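Local coordinates for protein-arginine-phosphatase (Bacillus subtilis subsp. subtilis, PDB 4KK3) that removes phosphate from phosphoarginine residues of many proteins, counteracting the arginine kinase McsB, and shows almost no activity toward phosphoserine, phosphothreonine or phosphotyrosine peptides, at residues K88-I91 with A92-F95; K101-L105 with K106-T110; T8-T11 with C12-M16. One frame throughout, in Å; residues are numbered along the deposited sequence.

Interaction 1: residues K88-I91 with A92-F95; sequences KQII and ASQF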
ATOM      1  N   LYS A  88      -7.177   3.921  -8.837  1.00 20.63           N
ATOM      2  CA  LYS A  88      -8.610   3.674  -8.607  1.00 26.82           C
ATOM      3  C   LYS A  88      -9.366   3.438  -9.898  1.00 26.09           C
ATOM      4  O   LYS A  88     -10.246   2.578  -9.974  1.00 25.91           O
ATOM      5  CB  LYS A  88      -9.262   4.858  -7.892  1.00 29.12           C
ATOM      6  CG  LYS A  88      -8.848   4.997  -6.450  1.00 27.06           C
ATOM      7  CD  LYS A  88      -9.495   6.193  -5.759  1.00 28.84           C
ATOM      8  CE  LYS A  88     -10.980   6.311  -6.023  1.00 37.32           C
ATOM      9  NZ  LYS A  88     -11.541   7.471  -5.270  1.00 34.42           N
ATOM     10  N   GLN A  89      -9.012   4.218 -10.910  1.00 23.17           N
ATOM     11  CA  GLN A  89      -9.630   4.144 -12.227  1.00 31.36           C
ATOM     12  C   GLN A  89      -9.341   2.825 -12.914  1.00 28.20           C
ATOM     13  O   GLN A  89     -10.225   2.220 -13.533  1.00 23.70           O
ATOM     14  CB  GLN A  89      -9.131   5.292 -13.103  1.00 33.11           C
ATOM     15  CG  GLN A  89      -9.599   6.646 -12.641  1.00 39.09           C
ATOM     16  CD  GLN A  89     -11.109   6.699 -12.502  1.00 47.89           C
ATOM     17  OE1 GLN A  89     -11.844   6.157 -13.331  1.00 49.73           O
ATOM     18  NE2 GLN A  89     -11.580   7.323 -11.434  1.00 50.34           N
ATOM     19  N   ILE A  90      -8.091   2.393 -12.833  1.00 23.56           N
ATOM     20  CA  ILE A  90      -7.720   1.119 -13.407  1.00 21.06           C
ATOM     21  C   ILE A  90      -8.422  -0.014 -12.677  1.00 21.15           C
ATOM     22  O   ILE A  90      -8.877  -0.962 -13.312  1.00 26.71           O
ATOM     23  CB  ILE A  90      -6.192   0.901 -13.347  1.00 21.43           C
ATOM     24  CG1 ILE A  90      -5.472   2.005 -14.118  1.00 31.33           C
ATOM     25  CG2 ILE A  90      -5.812  -0.477 -13.904  1.00 22.24           C
ATOM     26  CD1 ILE A  90      -5.810   2.042 -15.584  1.00 41.55           C
ATOM     27  N   ILE A  91      -8.465   0.065 -11.341  1.00 19.58           N
ATOM     28  CA  ILE A  91      -9.138  -0.953 -10.537  1.00 20.86           C
ATOM     29  C   ILE A  91     -10.580  -1.108 -11.027  1.00 23.62           C
ATOM     30  O   ILE A  91     -11.073  -2.219 -11.208  1.00 26.08           O
ATOM     31  CB  ILE A  91      -9.218  -0.568  -9.039  1.00 25.66           C
ATOM     32  CG1 ILE A  91      -7.842  -0.313  -8.451  1.00 34.30           C
ATOM     33  CG2 ILE A  91      -9.870  -1.669  -8.244  1.00 28.90           C
ATOM     34  CD1 ILE A  91      -6.940  -1.377  -8.673  1.00 35.63           C
ATOM     35  N   ALA A  92     -11.237   0.019 -11.247  1.00 29.28           N
ATOM     36  CA  ALA A  92     -12.633   0.020 -11.711  1.00 30.79           C
ATOM     37  C   ALA A  92     -12.831  -0.541 -13.123  1.00 34.07           C
ATOM     38  O   ALA A  92     -13.885  -1.099 -13.432  1.00 36.67           O
ATOM     39  CB  ALA A  92     -13.227   1.424 -11.610  1.00 30.02           C
ATOM     40  N   SER A  93     -11.832  -0.391 -13.985  1.00 35.57           N
ATOM     41  CA  SER A  93     -11.976  -0.823 -15.375  1.00 37.40           C
ATOM     42  C   SER A  93     -11.643  -2.299 -15.555  1.00 39.80           C
ATOM     43  O   SER A  93     -12.154  -2.952 -16.464  1.00 42.41           O
ATOM     44  CB  SER A  93     -11.115   0.034 -16.306  1.00 39.19           C
ATOM     45  OG  SER A  93      -9.728  -0.184 -16.079  1.00 42.16           O
ATOM     46  N   GLN A  94     -10.790  -2.822 -14.681  1.00 35.30           N
ATOM     47  CA  GLN A  94     -10.297  -4.187 -14.827  1.00 41.75           C
ATOM     48  C   GLN A  94     -11.005  -5.204 -13.932  1.00 41.61           C
ATOM     49  O   GLN A  94     -10.992  -6.400 -14.224  1.00 45.45           O
ATOM     50  CB  GLN A  94      -8.783  -4.234 -14.597  1.00 47.06           C
ATOM     51  CG  GLN A  94      -7.981  -3.476 -15.643  1.00 55.05           C
ATOM     52  CD  GLN A  94      -8.318  -3.902 -17.068  1.00 64.86           C
ATOM     53  OE1 GLN A  94      -8.646  -3.067 -17.918  1.00 65.84           O
ATOM     54  NE2 GLN A  94      -8.233  -5.203 -17.335  1.00 68.42           N
ATOM     55  N   PHE A  95     -11.626  -4.741 -12.853  1.00 34.73           N
ATOM     56  CA  PHE A  95     -12.278  -5.665 -11.930  1.00 31.99           C
ATOM     57  C   PHE A  95     -13.732  -5.328 -11.650  1.00 36.46           C
ATOM     58  O   PHE A  95     -14.321  -4.470 -12.313  1.00 32.18           O
ATOM     59  CB  PHE A  95     -11.469  -5.792 -10.632  1.00 29.22           C
ATOM     60  CG  PHE A  95     -10.055  -6.212 -10.868  1.00 32.95           C
ATOM     61  CD1 PHE A  95      -9.760  -7.518 -11.223  1.00 39.38           C
ATOM     62  CD2 PHE A  95      -9.026  -5.296 -10.785  1.00 31.66           C
ATOM     63  CE1 PHE A  95      -8.461  -7.906 -11.470  1.00 40.73           C
ATOM     64  CE2 PHE A  95      -7.723  -5.676 -11.030  1.00 34.00           C
ATOM     65  CZ  PHE A  95      -7.441  -6.983 -11.372  1.00 39.29           C
TER

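Interaction 2: residues K101-L105 with K106-T110; sequences KVFTL and KEYVT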
ATOM      1  N   LYS A 101     -15.156   0.012  -1.715  1.00 19.86           N
ATOM      2  CA  LYS A 101     -14.033  -0.388  -0.855  1.00 18.82           C
ATOM      3  C   LYS A 101     -12.688   0.169  -1.315  1.00 18.01           C
ATOM      4  O   LYS A 101     -11.670  -0.071  -0.671  1.00 20.54           O
ATOM      5  CB  LYS A 101     -13.952  -1.914  -0.729  1.00 23.42           C
ATOM      6  CG  LYS A 101     -13.414  -2.610  -1.964  1.00 26.25           C
ATOM      7  CD  LYS A 101     -13.219  -4.102  -1.736  1.00 30.29           C
ATOM      8  CE  LYS A 101     -14.531  -4.817  -1.485  1.00 29.54           C
ATOM      9  NZ  LYS A 101     -14.332  -6.303  -1.362  1.00 30.64           N
ATOM     10  N   VAL A 102     -12.678   0.920  -2.413  1.00 18.34           N
ATOM     11  CA  VAL A 102     -11.422   1.401  -2.997  1.00 17.43           C
ATOM     12  C   VAL A 102     -11.266   2.912  -2.825  1.00 20.67           C
ATOM     13  O   VAL A 102     -12.126   3.699  -3.262  1.00 20.85           O
ATOM     14  CB  VAL A 102     -11.367   1.079  -4.496  1.00 19.54           C
ATOM     15  CG1 VAL A 102     -10.087   1.620  -5.123  1.00 17.31           C
ATOM     16  CG2 VAL A 102     -11.514  -0.420  -4.734  1.00 20.70           C
ATOM     17  N   PHE A 103     -10.162   3.312  -2.202  1.00 15.81           N
ATOM     18  CA  PHE A 103      -9.873   4.715  -1.939  1.00 17.22           C
ATOM     19  C   PHE A 103      -8.392   4.932  -2.137  1.00 21.49           C
ATOM     20  O   PHE A 103      -7.616   4.000  -1.957  1.00 20.63           O
ATOM     21  CB  PHE A 103     -10.248   5.060  -0.490  1.00 19.23           C
ATOM     22  CG  PHE A 103     -11.696   4.816  -0.169  1.00 22.97           C
ATOM     23  CD1 PHE A 103     -12.655   5.776  -0.465  1.00 28.34           C
ATOM     24  CD2 PHE A 103     -12.104   3.624   0.414  1.00 24.08           C
ATOM     25  CE1 PHE A 103     -13.999   5.559  -0.188  1.00 29.14           C
ATOM     26  CE2 PHE A 103     -13.448   3.404   0.702  1.00 23.60           C
ATOM     27  CZ  PHE A 103     -14.396   4.372   0.395  1.00 31.00           C
ATOM     28  N   THR A 104      -7.967   6.147  -2.477  1.00 19.80           N
ATOM     29  CA  THR A 104      -6.530   6.402  -2.376  1.00 19.31           C
ATOM     30  C   THR A 104      -6.132   6.470  -0.916  1.00 15.76           C
ATOM     31  O   THR A 104      -6.958   6.767  -0.050  1.00 16.54           O
ATOM     32  CB  THR A 104      -6.063   7.685  -3.067  1.00 18.82           C
ATOM     33  OG1 THR A 104      -6.580   8.821  -2.368  1.00 21.10           O
ATOM     34  CG2 THR A 104      -6.509   7.702  -4.537  1.00 18.71           C
ATOM     35  N   LEU A 105      -4.861   6.177  -0.646  1.00 12.41           N
ATOM     36  CA  LEU A 105      -4.355   6.240   0.714  1.00 13.21           C
ATOM     37  C   LEU A 105      -4.530   7.650   1.290  1.00 17.16           C
ATOM     38  O   LEU A 105      -4.991   7.816   2.427  1.00 15.60           O
ATOM     39  CB  LEU A 105      -2.894   5.783   0.741  1.00 14.79           C
ATOM     40  CG  LEU A 105      -2.197   5.826   2.097  1.00 14.72           C
ATOM     41  CD1 LEU A 105      -2.926   5.009   3.149  1.00 16.26           C
ATOM     42  CD2 LEU A 105      -0.781   5.303   1.923  1.00 17.88           C
ATOM     43  N   LYS A 106      -4.214   8.671   0.495  1.00 19.60           N
ATOM     44  CA  LYS A 106      -4.340  10.037   0.988  1.00 19.17           C
ATOM     45  C   LYS A 106      -5.800  10.423   1.263  1.00 17.66           C
ATOM     46  O   LYS A 106      -6.090  10.977   2.314  1.00 19.56           O
ATOM     47  CB  LYS A 106      -3.624  11.045   0.090  1.00 19.06           C
ATOM     48  CG  LYS A 106      -2.096  10.900   0.175  1.00 19.24           C
ATOM     49  CD  LYS A 106      -1.362  11.969  -0.613  1.00 20.52           C
ATOM     50  CE  LYS A 106       0.147  11.843  -0.378  1.00 21.66           C
ATOM     51  NZ  LYS A 106       0.918  12.822  -1.185  1.00 25.39           N
ATOM     52  N   GLU A 107      -6.699  10.104   0.325  1.00 17.85           N
ATOM     53  CA  GLU A 107      -8.146  10.313   0.507  1.00 24.83           C
ATOM     54  C   GLU A 107      -8.645   9.781   1.836  1.00 20.06           C
ATOM     55  O   GLU A 107      -9.286  10.480   2.624  1.00 23.04           O
ATOM     56  CB  GLU A 107      -8.925   9.516  -0.553  1.00 31.44           C
ATOM     57  CG  GLU A 107      -9.428  10.245  -1.740  1.00 43.63           C
ATOM     58  CD  GLU A 107     -10.364   9.371  -2.561  1.00 37.02           C
ATOM     59  OE1 GLU A 107     -10.158   8.126  -2.630  1.00 22.52           O
ATOM     60  OE2 GLU A 107     -11.317   9.928  -3.124  1.00 42.15           O
ATOM     61  N   TYR A 108      -8.367   8.504   2.063  1.00 20.30           N
ATOM     62  CA  TYR A 108      -8.931   7.790   3.189  1.00 23.14           C
ATOM     63  C   TYR A 108      -8.415   8.347   4.507  1.00 23.49           C
ATOM     64  O   TYR A 108      -9.170   8.528   5.462  1.00 24.60           O
ATOM     65  CB  TYR A 108      -8.589   6.309   3.065  1.00 21.20           C
ATOM     66  CG  TYR A 108      -9.384   5.434   3.992  1.00 21.34           C
ATOM     67  CD1 TYR A 108      -8.872   5.035   5.216  1.00 24.51           C
ATOM     68  CD2 TYR A 108     -10.661   5.023   3.644  1.00 24.41           C
ATOM     69  CE1 TYR A 108      -9.612   4.233   6.063  1.00 26.51           C
ATOM     70  CE2 TYR A 108     -11.406   4.234   4.478  1.00 26.64           C
ATOM     71  CZ  TYR A 108     -10.882   3.841   5.689  1.00 27.60           C
ATOM     72  OH  TYR A 108     -11.649   3.044   6.509  1.00 30.31           O
ATOM     73  N   VAL A 109      -7.121   8.631   4.549  1.00 22.79           N
ATOM     74  CA  VAL A 109      -6.482   9.036   5.787  1.00 24.65           C
ATOM     75  C   VAL A 109      -6.650  10.524   6.094  1.00 27.78           C
ATOM     76  O   VAL A 109      -6.928  10.906   7.235  1.00 28.57           O
ATOM     77  CB  VAL A 109      -4.983   8.656   5.751  1.00 20.04           C
ATOM     78  CG1 VAL A 109      -4.274   9.187   6.978  1.00 24.29           C
ATOM     79  CG2 VAL A 109      -4.854   7.150   5.639  1.00 21.62           C
ATOM     80  N   THR A 110      -6.510  11.358   5.069  1.00 22.58           N
ATOM     81  CA  THR A 110      -6.437  12.800   5.266  1.00 26.54           C
ATOM     82  C   THR A 110      -7.691  13.531   4.799  1.00 29.34           C
ATOM     83  O   THR A 110      -7.884  14.701   5.118  1.00 31.09           O
ATOM     84  CB  THR A 110      -5.248  13.405   4.506  1.00 32.93           C
ATOM     85  OG1 THR A 110      -5.601  13.578   3.128  1.00 34.86           O
ATOM     86  CG2 THR A 110      -4.034  12.503   4.609  1.00 42.40           C
TER

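Interaction 3: residues T8-T11 with C12-M16; sequences TGNT and CRSPM. With PO4 (phosphate ion), chain B.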
ATOM      1  N   THR A   8       1.394   0.393  -9.086  1.00 16.95           N
ATOM      2  CA  THR A   8       1.509  -0.050 -10.468  1.00 18.97           C
ATOM      3  C   THR A   8       2.281  -1.381 -10.556  1.00 18.78           C
ATOM      4  O   THR A   8       1.745  -2.411 -10.970  1.00 20.83           O
ATOM      5  CB  THR A   8       2.213   1.021 -11.326  1.00 24.57           C
ATOM      6  OG1 THR A   8       1.482   2.255 -11.259  1.00 21.64           O
ATOM      7  CG2 THR A   8       2.322   0.565 -12.773  1.00 23.65           C
ATOM      8  N   GLY A   9       3.545  -1.364 -10.156  1.00 19.21           N
ATOM      9  CA  GLY A   9       4.382  -2.538 -10.341  1.00 21.85           C
ATOM     10  C   GLY A   9       4.380  -3.524  -9.184  1.00 16.60           C
ATOM     11  O   GLY A   9       4.814  -4.666  -9.348  1.00 20.87           O
ATOM     12  N   ASN A  10       3.850  -3.097  -8.039  1.00 15.86           N
ATOM     13  CA  ASN A  10       3.967  -3.853  -6.792  1.00 14.96           C
ATOM     14  C   ASN A  10       5.444  -4.129  -6.548  1.00 18.11           C
ATOM     15  O   ASN A  10       5.814  -5.198  -6.071  1.00 19.12           O
ATOM     16  CB  ASN A  10       3.158  -5.165  -6.820  1.00 17.17           C
ATOM     17  CG  ASN A  10       3.034  -5.828  -5.447  1.00 16.27           C
ATOM     18  OD1 ASN A  10       3.138  -7.049  -5.336  1.00 18.56           O
ATOM     19  ND2 ASN A  10       2.794  -5.024  -4.396  1.00 17.14           N
ATOM     20  N   THR A  11       6.276  -3.151  -6.879  1.00 16.61           N
ATOM     21  CA  THR A  11       7.713  -3.269  -6.590  1.00 16.19           C
ATOM     22  C   THR A  11       8.232  -2.189  -5.647  1.00 18.84           C
ATOM     23  O   THR A  11       9.259  -2.383  -4.995  1.00 19.61           O
ATOM     24  CB  THR A  11       8.564  -3.252  -7.882  1.00 22.63           C
ATOM     25  OG1 THR A  11       8.347  -2.023  -8.591  1.00 23.95           O
ATOM     26  CG2 THR A  11       8.198  -4.423  -8.785  1.00 28.82           C
ATOM     27  N   CYS A  12       7.546  -1.052  -5.570  1.00 17.30           N
ATOM     28  CA  CYS A  12       8.036   0.039  -4.724  1.00 16.72           C
ATOM     29  C   CYS A  12       7.059   0.519  -3.643  1.00 17.47           C
ATOM     30  O   CYS A  12       7.242   0.246  -2.458  1.00 16.80           O
ATOM     31  CB  CYS A  12       8.492   1.215  -5.566  1.00 14.96           C
ATOM     32  SG  CYS A  12       9.615   0.780  -6.928  1.00 24.68           S
ATOM     33  N   ARG A  13       6.025   1.234  -4.055  1.00 14.50           N
ATOM     34  CA  ARG A  13       5.128   1.902  -3.106  1.00 17.60           C
ATOM     35  C   ARG A  13       4.293   0.944  -2.267  1.00 14.57           C
ATOM     36  O   ARG A  13       4.309   1.016  -1.036  1.00 14.69           O
ATOM     37  CB  ARG A  13       4.179   2.851  -3.846  1.00 12.72           C
ATOM     38  CG  ARG A  13       4.752   4.221  -4.139  1.00 13.21           C
ATOM     39  CD  ARG A  13       3.912   4.928  -5.233  1.00 14.43           C
ATOM     40  NE  ARG A  13       3.818   4.108  -6.433  1.00 13.22           N
ATOM     41  CZ  ARG A  13       3.129   4.462  -7.516  1.00 15.59           C
ATOM     42  NH1 ARG A  13       2.498   5.624  -7.530  1.00 16.17           N
ATOM     43  NH2 ARG A  13       3.089   3.661  -8.571  1.00 18.33           N
ATOM     44  N   SER A  14       3.530   0.071  -2.922  1.00 15.99           N
ATOM     45  CA  SER A  14       2.685  -0.832  -2.151  1.00 14.85           C
ATOM     46  C   SER A  14       3.446  -1.859  -1.291  1.00 14.44           C
ATOM     47  O   SER A  14       2.996  -2.128  -0.180  1.00 15.32           O
ATOM     48  CB  SER A  14       1.501  -1.434  -2.948  1.00 18.04           C
ATOM     49  OG  SER A  14       1.886  -2.337  -3.966  1.00 18.17           O
ATOM     50  N   PRO A  15       4.595  -2.405  -1.775  1.00 13.48           N
ATOM     51  CA  PRO A  15       5.377  -3.252  -0.861  1.00 15.18           C
ATOM     52  C   PRO A  15       5.968  -2.464   0.301  1.00 12.28           C
ATOM     53  O   PRO A  15       6.036  -3.007   1.404  1.00 17.62           O
ATOM     54  CB  PRO A  15       6.507  -3.804  -1.749  1.00 16.52           C
ATOM     55  CG  PRO A  15       6.000  -3.675  -3.147  1.00 18.41           C
ATOM     56  CD  PRO A  15       5.155  -2.432  -3.142  1.00 15.92           C
HETATM   57  N   MSE A  16       6.416  -1.230   0.072  1.00 11.74           N
HETATM   58  CA  MSE A  16       6.871  -0.400   1.189  1.00 13.60           C
HETATM   59  C   MSE A  16       5.731  -0.136   2.155  1.00 15.58           C
HETATM   60  O   MSE A  16       5.895  -0.230   3.354  1.00 14.80           O
HETATM   61  CB  MSE A  16       7.483   0.927   0.716  1.00 13.47           C
HETATM   62  CG  MSE A  16       8.957   0.783   0.283  1.00 19.49           C
HETATM   63 SE   MSE A  16       9.864   2.512   0.033  0.79 30.45          SE
HETATM   64  CE  MSE A  16       8.961   2.993  -1.572  1.00 14.51           C
TER
HETATM   65  P   PO4 B 201       5.612   0.953  -8.019  1.00 21.57           P
HETATM   66  O1  PO4 B 201       5.445   1.784  -6.783  1.00 19.49           O
HETATM   67  O2  PO4 B 201       6.787   1.499  -8.819  1.00 22.18           O
HETATM   68  O3  PO4 B 201       4.357   1.129  -8.891  1.00 19.44           O
HETATM   69  O4  PO4 B 201       5.827  -0.509  -7.777  1.00 22.63           O
HETATM   70  O   HOH W   1       3.243   4.433 -11.913  1.00 32.32           O

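Interaction 1: residues K88-I91 with A92-F95
S93 turns its hydroxyl back onto the carbonyl of I90 one turn earlier: S93 OG lies 3.0 Å from I90 O and donates to it. S93 CB rests 3.6 Å from Q89 O, and from there the side chain swings OG between its own backbone N and carbonyl carbon (chi1 67°), a rotation that brings the hydroxyl back to the main chain. It reaches I90 O from the flank, at a C=O...donor angle of 112°, whereas Q94 N meets the same I90 O nearly end-on, at 162° and 3.0 Å. Two donors therefore grip I90 O in addition to a weak bond from S93 N, and serine suits an exposed last turn because it can supply such a donor itself. Beside it, I90 and Q94 run side by side, with I90 CG2 4.1 Å from Q94 CG, so the aliphatic part of the glutamine lies alongside the isoleucine methyl. F95 is the first residue to leave helical geometry, yet F95 N still donates to I91 O at 3.1 Å. I91 O also lies at the edge of the phenyl ring, 3.7 Å from F95 CD2, while Q94 CB sits over one ring face, toward the rim. The branched I91 is buried, reaching V102 of strand 102-104 as well as M74, and F95 packs on M74 and E71 of helix 71-76. The end of helix 85-94, the crossover helix between strands 79-82 and 102-104, thus lies against strand 102-104 and helix 71-76.

Interaction 2: residues K101-L105 with K106-T110
Strand 102-104 passes directly into helix 105-110, the axis of segment 106-110 standing at 80° to the strand and approaching it to 6.0 Å. T104 O accepts from Y108 N at 3.1 Å to begin the helical bonding. T104 and E107 bond to each other in both directions. The threonine hydroxyl, set between its own backbone N and carbonyl carbon (chi1 68°), faces the first turn and accepts from E107 N, with T104 OG1 and E107 N 3.0 Å apart. In return the chain of E107, extended beyond CG, crosses the threonine at about a right angle and carries its carboxylate back to the strand, where E107 OE1 accepts from T104 N at 3.0 Å. That N-H uses the anti side of the carboxylate, slightly out of its plane; OE1 also takes a salt bridge from K88 of helix 85-94. Threonine suits this place because a short side chain can accept from the helix start while its methyl packs on K88; the extended glutamate reaches back to the strand. The negative charge near the helix N-terminus would also suit the helix dipole. F103 and Y108 meet beside the turn, both touching L79 of strand 79-82: F103 CD2 comes 3.8 Å from Y108 CD2, the ring planes inclined by 48°, an oblique pairing. L105 and V109, one turn apart, point the same way, L105 CD1 meeting V109 CG2 at 3.8 Å; L105 continues onto L134 and V109 onto Q140 of helix 124-145. The paired T104 and E107 bonds form a capping box, here at the passage from an outermost strand of the parallel sheet into the following helix.

Interaction 3: residues T8-T11 with C12-M16
N10 and S14 meet in the tightly packed part of this contact, where N10 ND2 donates to S14 OG at 2.9 Å, though the hydroxyl's position is less certain. With CG on the far side from the backbone N (chi1 -168°), the N10 side chain is directed at the helix start; its amide also reaches S36 and S67, tying the loop down from several directions. P15, a compact ring that fits a first helical turn, places CG 3.3 Å from N10 O. The phosphate is held as tightly. R13, bent at chi3, lays its guanidinium edge along the anion: R13 NE donates to phosphate O1 at 2.9 Å and R13 NH2 to phosphate O3 at 2.8 Å, both nearly straight. Backbone N-H groups of G9, T11, C12 and R13 point at the same ion, and the hydroxyl of T11, important for substrate discrimination, adds a bond. The looser edge is watery: T8 OG1, which also bonds to H87, has a water 2.9 Å away that accepts only weakly from R13 NH2. This ring of N-H groups closed by an arginine, following the nucleophile C7, is the P-loop of low molecular weight phosphatases, occupied by a phosphate probably from the crystallisation liquor.

Interaction 3 holds the phosphate; interaction 1 lies on the crossover helix and interaction 2 at the edge strand it leads to. Interactions 1 and 2, with centres 15 Å apart, touch through K88, whose NZ makes a salt bridge to E107 OE1 at 3.1 Å and whose CD packs on T104 CG2 at 3.6 Å, so helix 85-94 is tied to the capped turn that follows strand 102-104. Neither touches interaction 3: nearest atoms are about 8 Å away for interaction 1 and about 7 Å for interaction 2. Still, the side chain of I91 comes within about 9 Å of that of the nucleophile C7, and that of L105 within about 8 Å of that of R13. H87, just before K88, bonds to T8 OG1.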